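Local atomic coordinates of putative mandelate racemase (Bordetella bronchiseptica, PDB entry 3OZY), a protein that is of unknown function but, as a magnesium-binding member of the enolase superfamily that takes up m-xylarate, probably acts on an acid sugar. Residues A[254-259]-A[263-268]; A[206-211]-A[234-239]; A[299-304]-A[316-321]; A[276-279]-A[283-286]. All blocks are in the same frame, centred on the assembly; numbering follows the deposited sequence.

Interaction 1: residues A[254-259]-A[263-268]; sequences ENLYTR and NDYIRN. With MG (magnesium ion), chain C.
Apolar contact comes first: L256 meets the ring of Y265 through CD1, 3.6 Å from CE1, and its other methyl, CD2, lies 4.0 Å from the same CE1. The two side chains cross at about a right angle. L256 has CG anti to its carbonyl carbon (chi1 -65°), which turns the forked end of the leucine to the tyrosine. Y265 is fixed from other directions as well: its hydroxyl hydrogen-bonds I232 O, and its ring packs edge-to-face with H238.

The polar link is backbone only. R259 O accepts from N263 N at 2.9 Å, with an N-H...O angle of 155°, the i to i+4 bond expected near the start of an alpha-helix. N263 CB also comes within 3.4 Å of R259 O, while the R259 side chain leaves the contact for a salt bridge with E286.

Metal coordination occupies the far end of 254-259. E254 OE2 binds the magnesium ion at 2.2 Å, and E254 OE1 accepts from water 1 at 2.6 Å. Since water 1 is itself a metal ligand, both carboxylate oxygens engage the coordination sphere. Three waters, D201 and E227 complete six ligands.

The contact joins the loop after strand 249-252 to helix 258-267, and the R259-N263 bond lies within that helix. Helix 235-242 packs on Y265, helix 284-296 meets R259, and H99 of the second subunit packs on L256.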
loop_
_atom_site.group_PDB
_atom_site.type_symbol
_atom_site.label_atom_id
_atom_site.label_comp_id
_atom_site.label_asym_id
_atom_site.label_seq_id
_atom_site.Cartn_x
_atom_site.Cartn_y
_atom_site.Cartn_z
ATOM N N GLU A 254 -10.892 -6.855 -3.585
ATOM C CA GLU A 254 -10.641 -6.872 -2.143
ATOM C C GLU A 254 -9.223 -6.423 -1.803
ATOM O O GLU A 254 -8.974 -5.942 -0.699
ATOM C CB GLU A 254 -10.937 -8.230 -1.528
ATOM C CG GLU A 254 -9.878 -9.264 -1.768
ATOM C CD GLU A 254 -10.394 -10.646 -1.480
ATOM O OE1 GLU A 254 -9.785 -11.353 -0.659
ATOM O OE2 GLU A 254 -11.422 -11.007 -2.072
ATOM N N ASN A 255 -8.296 -6.565 -2.748
ATOM C CA ASN A 255 -6.906 -6.219 -2.488
ATOM C C ASN A 255 -6.401 -5.031 -3.305
ATOM O O ASN A 255 -5.201 -4.776 -3.366
ATOM C CB ASN A 255 -6.019 -7.461 -2.631
ATOM C CG ASN A 255 -6.231 -8.431 -1.490
ATOM O OD1 ASN A 255 -6.147 -8.047 -0.320
ATOM N ND2 ASN A 255 -6.542 -9.678 -1.815
ATOM N N LEU A 256 -7.343 -4.302 -3.900
ATOM C CA LEU A 256 -7.076 -3.044 -4.598
ATOM C C LEU A 256 -7.641 -1.913 -3.762
ATOM O O LEU A 256 -8.673 -2.065 -3.117
ATOM C CB LEU A 256 -7.741 -3.049 -5.973
ATOM C CG LEU A 256 -7.203 -4.081 -6.952
ATOM C CD1 LEU A 256 -8.115 -4.127 -8.167
ATOM C CD2 LEU A 256 -5.780 -3.732 -7.352
ATOM N N TYR A 257 -6.957 -0.774 -3.769
ATOM C CA TYR A 257 -7.258 0.309 -2.841
ATOM C C TYR A 257 -7.535 1.631 -3.539
ATOM O O TYR A 257 -6.778 2.047 -4.423
ATOM C CB TYR A 257 -6.091 0.484 -1.863
ATOM C CG TYR A 257 -5.910 -0.713 -0.959
ATOM C CD1 TYR A 257 -6.551 -0.776 0.277
ATOM C CD2 TYR A 257 -5.107 -1.791 -1.337
ATOM C CE1 TYR A 257 -6.403 -1.873 1.103
ATOM C CE2 TYR A 257 -4.960 -2.902 -0.512
ATOM C CZ TYR A 257 -5.608 -2.930 0.709
ATOM O OH TYR A 257 -5.487 -4.013 1.559
ATOM N N THR A 258 -8.597 2.300 -3.088
ATOM C CA THR A 258 -9.063 3.602 -3.591
ATOM C C THR A 258 -9.626 3.521 -4.999
ATOM O O THR A 258 -9.394 2.561 -5.743
ATOM C CB THR A 258 -7.991 4.738 -3.555
ATOM O OG1 THR A 258 -7.141 4.647 -4.709
ATOM C CG2 THR A 258 -7.180 4.720 -2.259
ATOM N N ARG A 259 -10.347 4.572 -5.371
ATOM C CA ARG A 259 -10.897 4.654 -6.712
ATOM C C ARG A 259 -9.798 4.675 -7.779
ATOM O O ARG A 259 -10.059 4.356 -8.940
ATOM C CB ARG A 259 -11.775 5.895 -6.850
ATOM C CG ARG A 259 -11.010 7.197 -6.916
ATOM C CD ARG A 259 -11.973 8.365 -6.781
ATOM N NE ARG A 259 -12.448 8.515 -5.404
ATOM C CZ ARG A 259 -13.380 9.384 -5.025
ATOM N NH1 ARG A 259 -13.978 10.164 -5.918
ATOM N NH2 ARG A 259 -13.727 9.462 -3.751
ATOM N N ASN A 263 -9.930 2.802 -11.402
ATOM C CA ASN A 263 -9.833 3.611 -12.611
ATOM C C ASN A 263 -8.791 3.023 -13.556
ATOM O O ASN A 263 -9.010 2.941 -14.764
ATOM C CB ASN A 263 -9.493 5.056 -12.253
ATOM C CG ASN A 263 -9.286 5.924 -13.479
ATOM O OD1 ASN A 263 -8.168 6.384 -13.746
ATOM N ND2 ASN A 263 -10.351 6.145 -14.229
ATOM N N ASP A 264 -7.670 2.575 -13.006
ATOM C CA ASP A 264 -6.651 1.953 -13.847
ATOM C C ASP A 264 -7.168 0.677 -14.511
ATOM O O ASP A 264 -6.875 0.423 -15.671
ATOM C CB ASP A 264 -5.378 1.664 -13.056
ATOM C CG ASP A 264 -4.538 2.897 -12.834
ATOM O OD1 ASP A 264 -4.708 3.883 -13.580
ATOM O OD2 ASP A 264 -3.704 2.874 -11.918
ATOM N N TYR A 265 -7.922 -0.142 -13.775
ATOM C CA TYR A 265 -8.514 -1.324 -14.392
ATOM C C TYR A 265 -9.513 -0.946 -15.477
ATOM O O TYR A 265 -9.500 -1.524 -16.560
ATOM C CB TYR A 265 -9.161 -2.231 -13.335
ATOM C CG TYR A 265 -8.233 -3.270 -12.752
ATOM C CD1 TYR A 265 -7.271 -2.928 -11.808
ATOM C CD2 TYR A 265 -8.334 -4.596 -13.138
ATOM C CE1 TYR A 265 -6.421 -3.884 -11.284
ATOM C CE2 TYR A 265 -7.493 -5.560 -12.620
ATOM C CZ TYR A 265 -6.543 -5.202 -11.688
ATOM O OH TYR A 265 -5.713 -6.182 -11.179
ATOM N N ILE A 266 -10.372 0.023 -15.191
ATOM C CA ILE A 266 -11.384 0.431 -16.163
ATOM C C ILE A 266 -10.750 0.994 -17.437
ATOM O O ILE A 266 -11.165 0.655 -18.549
ATOM C CB ILE A 266 -12.375 1.434 -15.553
ATOM C CG1 ILE A 266 -13.205 0.761 -14.453
ATOM C CG2 ILE A 266 -13.285 2.041 -16.635
ATOM C CD1 ILE A 266 -14.036 1.727 -13.666
ATOM N N ARG A 267 -9.727 1.826 -17.279
ATOM C CA ARG A 267 -9.061 2.450 -18.428
ATOM C C ARG A 267 -8.327 1.435 -19.296
ATOM O O ARG A 267 -7.990 1.709 -20.455
ATOM C CB ARG A 267 -8.081 3.537 -17.968
ATOM C CG ARG A 267 -8.751 4.772 -17.414
ATOM C CD ARG A 267 -7.732 5.851 -17.079
ATOM N NE ARG A 267 -7.075 6.378 -18.274
ATOM C CZ ARG A 267 -5.787 6.214 -18.560
ATOM N NH1 ARG A 267 -5.002 5.537 -17.734
ATOM N NH2 ARG A 267 -5.285 6.733 -19.674
ATOM N N ASN A 268 -8.064 0.268 -18.729
ATOM C CA ASN A 268 -7.440 -0.803 -19.476
ATOM C C ASN A 268 -8.400 -1.925 -19.861
ATOM O O ASN A 268 -7.961 -3.009 -20.243
ATOM C CB ASN A 268 -6.245 -1.340 -18.699
ATOM C CG ASN A 268 -5.102 -0.350 -18.670
ATOM O OD1 ASN A 268 -4.395 -0.188 -19.665
ATOM N ND2 ASN A 268 -4.935 0.350 -17.546
HETATM MG MG MG C . -12.103 -12.995 -2.594
HETATM O O HOH W 1 -10.761 -13.786 -0.803
HETATM O O HOH W 2 -10.158 -13.297 -3.629
HETATM O O HOH W 3 -13.865 -13.126 -1.014
#

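Interaction 2: residues A[206-211]-A[234-239]; sequences LGRHDA and DIEGHR. With ACY (acetic acid), chain G.
D234 OD1 is gripped by two donors: R208 NH2 across the contact at 2.9 Å, almost straight at 178°, and G237 N from its own helix, also at 2.9 Å. The arginine hydrogen arrives on the syn side of the oxygen, whereas the amide comes from above the carboxylate plane, 59° out of it. R208 NE completes a side-on salt bridge, meeting the syn lone pair of D234 OD2 at 2.9 Å. Two parallel bonds of this kind hold guanidinium and carboxylate nearly coplanar, and they fix the rotation of the acid that caps the helix.

R208 reaches this position because its chain is extended from CG to NE. Along the way NE passes 3.5 Å from G237 CA, where no side chain intervenes, and NH2 lies 3.6 Å from E236 CG. E236 turns its own carboxylate to R239, again gripped side-on by two nitrogens. At the other end of R208, its backbone N donates at 2.8 Å to OXT of an acetic acid molecule, probably from the crystallisation liquor and probably ionised as acetate, at the start of helix 208-220.

The arrangement is an aspartate N-cap of helix 235-242, tied by a bidentate salt bridge to the first turn of the preceding helix of a beta/alpha barrel.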
loop_
_atom_site.group_PDB
_atom_site.type_symbol
_atom_site.label_atom_id
_atom_site.label_comp_id
_atom_site.label_asym_id
_atom_site.label_seq_id
_atom_site.Cartn_x
_atom_site.Cartn_y
_atom_site.Cartn_z
ATOM N N LEU A 206 -3.396 -18.006 -9.845
ATOM C CA LEU A 206 -3.097 -18.528 -11.172
ATOM C C LEU A 206 -2.274 -17.560 -11.994
ATOM O O LEU A 206 -2.362 -16.340 -11.803
ATOM C CB LEU A 206 -4.394 -18.811 -11.932
ATOM C CG LEU A 206 -5.340 -19.793 -11.248
ATOM C CD1 LEU A 206 -6.695 -19.789 -11.949
ATOM C CD2 LEU A 206 -4.744 -21.201 -11.226
ATOM N N GLY A 207 -1.493 -18.109 -12.917
ATOM C CA GLY A 207 -0.898 -17.325 -13.983
ATOM C C GLY A 207 -1.859 -17.192 -15.155
ATOM O O GLY A 207 -2.926 -17.808 -15.168
ATOM N N ARG A 208 -1.481 -16.395 -16.146
ATOM C CA ARG A 208 -2.387 -16.085 -17.251
ATOM C C ARG A 208 -2.872 -17.303 -18.025
ATOM O O ARG A 208 -4.058 -17.411 -18.339
ATOM C CB ARG A 208 -1.735 -15.114 -18.226
ATOM C CG ARG A 208 -1.512 -13.722 -17.662
ATOM C CD ARG A 208 -0.680 -12.923 -18.636
ATOM N NE ARG A 208 -0.499 -11.533 -18.235
ATOM C CZ ARG A 208 0.144 -10.639 -18.971
ATOM N NH1 ARG A 208 0.665 -10.989 -20.142
ATOM N NH2 ARG A 208 0.257 -9.394 -18.529
ATOM N N HIS A 209 -1.961 -18.214 -18.351
ATOM C CA HIS A 209 -2.340 -19.347 -19.190
ATOM C C HIS A 209 -3.232 -20.335 -18.473
ATOM O O HIS A 209 -4.223 -20.799 -19.040
ATOM C CB HIS A 209 -1.093 -19.972 -19.808
ATOM C CG HIS A 209 -0.361 -18.999 -20.663
ATOM N ND1 HIS A 209 0.636 -18.185 -20.167
ATOM C CD2 HIS A 209 -0.576 -18.604 -21.939
ATOM C CE1 HIS A 209 1.036 -17.361 -21.120
ATOM N NE2 HIS A 209 0.319 -17.596 -22.207
ATOM N N ASP A 210 -2.917 -20.619 -17.215
ATOM C CA ASP A 210 -3.798 -21.461 -16.417
ATOM C C ASP A 210 -5.144 -20.776 -16.191
ATOM O O ASP A 210 -6.181 -21.434 -16.146
ATOM C CB ASP A 210 -3.161 -21.813 -15.065
ATOM C CG ASP A 210 -2.038 -22.837 -15.183
ATOM O OD1 ASP A 210 -2.005 -23.599 -16.166
ATOM O OD2 ASP A 210 -1.187 -22.891 -14.268
ATOM N N ALA A 211 -5.148 -19.451 -16.052
ATOM C CA ALA A 211 -6.411 -18.730 -15.901
ATOM C C ALA A 211 -7.253 -18.797 -17.177
ATOM O O ALA A 211 -8.473 -18.951 -17.107
ATOM C CB ALA A 211 -6.162 -17.280 -15.487
ATOM N N ASP A 234 -1.279 -7.564 -12.021
ATOM C CA ASP A 234 -1.240 -7.830 -13.456
ATOM C C ASP A 234 -2.529 -7.340 -14.126
ATOM O O ASP A 234 -3.439 -8.129 -14.417
ATOM C CB ASP A 234 -1.041 -9.327 -13.700
ATOM C CG ASP A 234 -0.932 -9.661 -15.161
ATOM O OD1 ASP A 234 -0.849 -8.716 -15.981
ATOM O OD2 ASP A 234 -0.920 -10.867 -15.496
ATOM N N ILE A 235 -2.624 -6.034 -14.358
ATOM C CA ILE A 235 -3.826 -5.476 -14.969
ATOM C C ILE A 235 -4.061 -6.028 -16.381
ATOM O O ILE A 235 -5.186 -6.402 -16.743
ATOM C CB ILE A 235 -3.783 -3.934 -14.984
ATOM C CG1 ILE A 235 -3.713 -3.408 -13.543
ATOM C CG2 ILE A 235 -5.018 -3.380 -15.673
ATOM C CD1 ILE A 235 -3.615 -1.887 -13.426
ATOM N N GLU A 236 -2.999 -6.088 -17.178
ATOM C CA GLU A 236 -3.109 -6.568 -18.554
ATOM C C GLU A 236 -3.633 -8.007 -18.637
ATOM O O GLU A 236 -4.410 -8.343 -19.538
ATOM C CB GLU A 236 -1.755 -6.432 -19.265
ATOM C CG GLU A 236 -1.632 -7.127 -20.626
ATOM C CD GLU A 236 -2.474 -6.500 -21.726
ATOM O OE1 GLU A 236 -3.237 -5.551 -21.452
ATOM O OE2 GLU A 236 -2.375 -6.971 -22.880
ATOM N N GLY A 237 -3.224 -8.856 -17.697
ATOM C CA GLY A 237 -3.738 -10.215 -17.661
ATOM C C GLY A 237 -5.247 -10.255 -17.521
ATOM O O GLY A 237 -5.916 -11.102 -18.125
ATOM N N HIS A 238 -5.797 -9.352 -16.716
ATOM C CA HIS A 238 -7.243 -9.304 -16.536
ATOM C C HIS A 238 -7.921 -8.845 -17.826
ATOM O O HIS A 238 -8.990 -9.339 -18.193
ATOM C CB HIS A 238 -7.604 -8.378 -15.367
ATOM C CG HIS A 238 -7.257 -8.925 -14.010
ATOM N ND1 HIS A 238 -5.983 -8.873 -13.484
ATOM C CD2 HIS A 238 -8.031 -9.498 -13.053
ATOM C CE1 HIS A 238 -5.983 -9.402 -12.271
ATOM N NE2 HIS A 238 -7.216 -9.782 -11.982
ATOM N N ARG A 239 -7.295 -7.900 -18.529
ATOM C CA ARG A 239 -7.819 -7.488 -19.825
ATOM C C ARG A 239 -7.859 -8.675 -20.788
ATOM O O ARG A 239 -8.842 -8.869 -21.503
ATOM C CB ARG A 239 -7.002 -6.345 -20.435
ATOM C CG ARG A 239 -7.624 -5.821 -21.741
ATOM C CD ARG A 239 -6.643 -4.976 -22.561
ATOM N NE ARG A 239 -5.563 -5.788 -23.105
ATOM C CZ ARG A 239 -5.706 -6.662 -24.099
ATOM N NH1 ARG A 239 -6.892 -6.841 -24.677
ATOM N NH2 ARG A 239 -4.658 -7.362 -24.514
HETATM C C ACY G . 1.947 -15.159 -15.606
HETATM O O ACY G . 2.303 -16.042 -16.412
HETATM O OXT ACY G . 0.766 -14.875 -15.381
HETATM C CH3 ACY G . 2.989 -14.381 -14.856
#

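Interaction 3: residues A[299-304]-A[316-321]; sequences LAWNPH and LHLVAA
A beta-alpha step of the barrel is packed here: W301 and P303, on and just after strand 300-301, meet L318 and V319 of helix 309-321, the helix that follows in the chain. All four residues are buried, and no hydrogen bond crosses between the segments.

The indole does its touching with the far side of its six-membered ring. W301 CH2 lies 3.7 Å from L318 CB, and W301 CZ3 lies 3.8 Å from V319 CG2. W301 CG stands opposite the backbone N (chi1 173°), which sends the ring out from the strand to the helix. L318 presents mainly its CB; its branch CD2 is more distant, 4.2 Å from W301 CH2.

V319 works with a single methyl, CG2, which touches two partners. Besides the indole it meets the proline ring, at 3.5 Å from P303 CG and 3.6 Å from P303 CD. P303 in turn lies over one face of the indole, with CD 3.6 Å above the ring plane and over its centre. Proline, indole and valine thus pack mutually, the proline holding the ring from one face.

The polar edge of the indole is satisfied by W301 NE1 bonding A276 O on the neighbouring strand's loop, while V139 and F328 also reach V319. Such apolar filling is typical of the layer between the parallel strands and the surrounding helices of a TIM barrel.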
loop_
_atom_site.group_PDB
_atom_site.type_symbol
_atom_site.label_atom_id
_atom_site.label_comp_id
_atom_site.label_asym_id
_atom_site.label_seq_id
_atom_site.Cartn_x
_atom_site.Cartn_y
_atom_site.Cartn_z
ATOM N N LEU A 299 -20.287 -0.941 -15.800
ATOM C CA LEU A 299 -19.761 -2.097 -15.085
ATOM C C LEU A 299 -20.507 -2.242 -13.761
ATOM O O LEU A 299 -21.339 -1.409 -13.416
ATOM C CB LEU A 299 -18.261 -1.911 -14.836
ATOM C CG LEU A 299 -17.430 -1.637 -16.093
ATOM C CD1 LEU A 299 -15.991 -1.317 -15.698
ATOM C CD2 LEU A 299 -17.482 -2.792 -17.073
ATOM N N ALA A 300 -20.194 -3.291 -13.008
ATOM C CA ALA A 300 -20.893 -3.568 -11.763
ATOM C C ALA A 300 -19.979 -3.334 -10.569
ATOM O O ALA A 300 -18.766 -3.507 -10.671
ATOM C CB ALA A 300 -21.395 -5.017 -11.760
ATOM N N TRP A 301 -20.569 -2.925 -9.446
ATOM C CA TRP A 301 -19.889 -2.925 -8.150
ATOM C C TRP A 301 -20.610 -3.916 -7.250
ATOM O O TRP A 301 -21.806 -3.763 -6.997
ATOM C CB TRP A 301 -19.892 -1.537 -7.507
ATOM C CG TRP A 301 -19.362 -1.527 -6.102
ATOM C CD1 TRP A 301 -18.062 -1.715 -5.710
ATOM C CD2 TRP A 301 -20.117 -1.327 -4.899
ATOM N NE1 TRP A 301 -17.965 -1.639 -4.334
ATOM C CE2 TRP A 301 -19.212 -1.399 -3.817
ATOM C CE3 TRP A 301 -21.466 -1.092 -4.631
ATOM C CZ2 TRP A 301 -19.618 -1.253 -2.493
ATOM C CZ3 TRP A 301 -21.865 -0.946 -3.314
ATOM C CH2 TRP A 301 -20.944 -1.024 -2.265
ATOM N N ASN A 302 -19.879 -4.940 -6.809
ATOM C CA ASN A 302 -20.373 -5.964 -5.884
ATOM C C ASN A 302 -19.241 -6.139 -4.881
ATOM O O ASN A 302 -18.238 -6.783 -5.185
ATOM C CB ASN A 302 -20.633 -7.292 -6.609
ATOM C CG ASN A 302 -21.704 -7.185 -7.672
ATOM O OD1 ASN A 302 -21.418 -7.209 -8.868
ATOM N ND2 ASN A 302 -22.949 -7.073 -7.243
ATOM N N PRO A 303 -19.370 -5.534 -3.687
ATOM C CA PRO A 303 -18.222 -5.479 -2.776
ATOM C C PRO A 303 -17.836 -6.828 -2.188
ATOM O O PRO A 303 -18.683 -7.690 -1.957
ATOM C CB PRO A 303 -18.713 -4.568 -1.644
ATOM C CG PRO A 303 -20.196 -4.722 -1.680
ATOM C CD PRO A 303 -20.520 -4.785 -3.152
ATOM N N HIS A 304 -16.545 -6.981 -1.931
ATOM C CA HIS A 304 -16.071 -7.926 -0.940
ATOM C C HIS A 304 -16.546 -7.419 0.431
ATOM O O HIS A 304 -16.566 -6.207 0.674
ATOM C CB HIS A 304 -14.540 -7.952 -1.014
ATOM C CG HIS A 304 -13.878 -8.677 0.116
ATOM N ND1 HIS A 304 -13.625 -8.082 1.334
ATOM C CD2 HIS A 304 -13.380 -9.931 0.196
ATOM C CE1 HIS A 304 -13.019 -8.952 2.127
ATOM N NE2 HIS A 304 -12.853 -10.080 1.457
ATOM N N LEU A 316 -23.536 -3.542 3.246
ATOM C CA LEU A 316 -24.936 -3.816 2.946
ATOM C C LEU A 316 -25.776 -2.539 2.841
ATOM O O LEU A 316 -26.681 -2.463 2.010
ATOM C CB LEU A 316 -25.517 -4.772 3.983
ATOM C CG LEU A 316 -26.925 -5.273 3.685
ATOM C CD1 LEU A 316 -27.017 -5.843 2.267
ATOM C CD2 LEU A 316 -27.311 -6.316 4.726
ATOM N N HIS A 317 -25.499 -1.549 3.685
ATOM C CA HIS A 317 -26.195 -0.270 3.553
ATOM C C HIS A 317 -25.996 0.305 2.157
ATOM O O HIS A 317 -26.940 0.787 1.523
ATOM C CB HIS A 317 -25.712 0.734 4.608
ATOM C CG HIS A 317 -26.298 0.502 5.962
ATOM N ND1 HIS A 317 -27.520 1.018 6.336
ATOM C CD2 HIS A 317 -25.848 -0.212 7.022
ATOM C CE1 HIS A 317 -27.792 0.641 7.576
ATOM N NE2 HIS A 317 -26.795 -0.109 8.012
ATOM N N LEU A 318 -24.757 0.250 1.674
ATOM C CA LEU A 318 -24.457 0.803 0.358
ATOM C C LEU A 318 -25.078 -0.030 -0.753
ATOM O O LEU A 318 -25.643 0.509 -1.701
ATOM C CB LEU A 318 -22.952 0.905 0.138
ATOM C CG LEU A 318 -22.299 2.140 0.747
ATOM C CD1 LEU A 318 -22.488 2.211 2.264
ATOM C CD2 LEU A 318 -20.819 2.175 0.390
ATOM N N VAL A 319 -24.964 -1.350 -0.639
ATOM C CA VAL A 319 -25.519 -2.236 -1.653
ATOM C C VAL A 319 -27.035 -2.079 -1.752
ATOM O O VAL A 319 -27.591 -2.028 -2.853
ATOM C CB VAL A 319 -25.113 -3.696 -1.384
ATOM C CG1 VAL A 319 -25.912 -4.671 -2.244
ATOM C CG2 VAL A 319 -23.610 -3.847 -1.611
ATOM N N ALA A 320 -27.702 -1.982 -0.606
ATOM C CA ALA A 320 -29.154 -1.811 -0.609
ATOM C C ALA A 320 -29.577 -0.537 -1.353
ATOM O O ALA A 320 -30.638 -0.497 -1.984
ATOM C CB ALA A 320 -29.678 -1.798 0.817
ATOM N N ALA A 321 -28.737 0.490 -1.267
ATOM C CA ALA A 321 -29.022 1.798 -1.863
ATOM C C ALA A 321 -28.606 1.904 -3.329
ATOM O O ALA A 321 -28.978 2.859 -4.016
ATOM C CB ALA A 321 -28.341 2.897 -1.047
#

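Interaction 4: residues A[276-279]-A[283-286]; sequences ADAS and GITE
Where A278 meets G283 and I284, the flat group beside the contact is the carboxylate of D277, and both donors from S279 reach it over one face. S279 N bonds D277 OD1 at 2.8 Å from 43° out of the carboxylate plane. S279 OG bonds the same oxygen, D277 OD1, at 2.7 Å, from that same face. The hydrogen bond from the backbone N two residues on makes an Asx turn, and N315 ND2 is a further donor to OD1. D277 OD2 bonds H304 ND1. This pairing recalls the Asp-His dyad of mandelate racemase, though its role here is not established.

Across the contact itself the interactions are modest. A278 CB approaches I284 CG1 at 4.1 Å, a loose apolar touch. A278 CA lies 3.6 Å from G283 O in a CA-H...O contact. G283, at the N-cap position of helix 284-296, has phi and psi of 127° and 176°; a CB there would press against the carbonyl oxygen of the residue before, so the turn into the helix uses a conformation open chiefly to glycine. With no side chain at this position, the backbone of G283 comes close beside A278, their CA atoms 4.5 Å apart.

The contact closes the loop that leads from strand 273-274 into helix 284-296. I284 packs against I112 and W115 of helix 102-122 and L318 of helix 309-321, T285 bonds D111 and W115, and W85 of helix 81-97 packs on T285 and E286.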
loop_
_atom_site.group_PDB
_atom_site.type_symbol
_atom_site.label_atom_id
_atom_site.label_comp_id
_atom_site.label_asym_id
_atom_site.label_seq_id
_atom_site.Cartn_x
_atom_site.Cartn_y
_atom_site.Cartn_z
ATOM N N ALA A 276 -14.463 -3.417 -4.597
ATOM C CA ALA A 276 -14.047 -2.519 -3.519
ATOM C C ALA A 276 -14.934 -2.691 -2.285
ATOM O O ALA A 276 -16.156 -2.579 -2.369
ATOM C CB ALA A 276 -14.090 -1.078 -3.990
ATOM N N ASP A 277 -14.292 -2.947 -1.152
ATOM C CA ASP A 277 -14.946 -3.183 0.131
ATOM C C ASP A 277 -14.919 -1.863 0.900
ATOM O O ASP A 277 -13.857 -1.252 1.055
ATOM C CB ASP A 277 -14.125 -4.272 0.853
ATOM C CG ASP A 277 -14.682 -4.691 2.210
ATOM O OD1 ASP A 277 -15.403 -3.926 2.876
ATOM O OD2 ASP A 277 -14.332 -5.819 2.647
ATOM N N ALA A 278 -16.067 -1.406 1.385
ATOM C CA ALA A 278 -16.101 -0.166 2.163
ATOM C C ALA A 278 -15.121 -0.166 3.337
ATOM O O ALA A 278 -14.650 0.896 3.751
ATOM C CB ALA A 278 -17.508 0.113 2.661
ATOM N N SER A 279 -14.832 -1.352 3.880
ATOM C CA SER A 279 -13.952 -1.480 5.048
ATOM C C SER A 279 -12.468 -1.665 4.710
ATOM O O SER A 279 -11.645 -1.801 5.617
ATOM C CB SER A 279 -14.412 -2.632 5.950
ATOM O OG SER A 279 -14.201 -3.886 5.316
ATOM N N GLY A 283 -13.264 3.320 2.767
ATOM C CA GLY A 283 -14.384 3.711 3.613
ATOM C C GLY A 283 -15.702 3.653 2.872
ATOM O O GLY A 283 -15.731 3.356 1.679
ATOM N N ILE A 284 -16.798 3.912 3.579
ATOM C CA ILE A 284 -18.063 4.163 2.906
ATOM C C ILE A 284 -17.909 5.333 1.919
ATOM O O ILE A 284 -18.387 5.270 0.793
ATOM C CB ILE A 284 -19.167 4.433 3.946
ATOM C CG1 ILE A 284 -19.599 3.100 4.575
ATOM C CG2 ILE A 284 -20.338 5.164 3.313
ATOM C CD1 ILE A 284 -20.554 3.243 5.772
ATOM N N THR A 285 -17.209 6.383 2.331
ATOM C CA THR A 285 -16.999 7.540 1.463
ATOM C C THR A 285 -16.379 7.133 0.122
ATOM O O THR A 285 -16.829 7.550 -0.950
ATOM C CB THR A 285 -16.113 8.571 2.168
ATOM O OG1 THR A 285 -16.717 8.917 3.421
ATOM C CG2 THR A 285 -15.935 9.828 1.316
ATOM N N GLU A 286 -15.362 6.285 0.187
ATOM C CA GLU A 286 -14.652 5.882 -1.018
ATOM C C GLU A 286 -15.432 4.834 -1.829
ATOM O O GLU A 286 -15.477 4.900 -3.063
ATOM C CB GLU A 286 -13.250 5.386 -0.658
ATOM C CG GLU A 286 -12.321 5.197 -1.857
ATOM C CD GLU A 286 -11.897 6.503 -2.516
ATOM O OE1 GLU A 286 -12.299 7.597 -2.058
ATOM O OE2 GLU A 286 -11.161 6.430 -3.520
#

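Overall arrangement
Interactions 3 and 4 are fully buried; their centres are about 10 Å apart, and they belong to successive elements: strand 300-301 follows helix 284-296, and side chains of 299-304 bond residues of 276-279. Interaction 3 is purely apolar; interaction 4 is a backbone turn with little side-chain contact. Interaction 1 is half buried, mixing a leucine-tyrosine touch with a helical backbone bond, and its first segment reaches the metal. The salt bridge R259-E286 joins it to interaction 4. Interaction 2, farthest from the chain centre, relies on charge, yet its helix 235-242 packs on Y265 of interaction 1. Both 1 and 2 touch the second subunit; 3 and 4 do not.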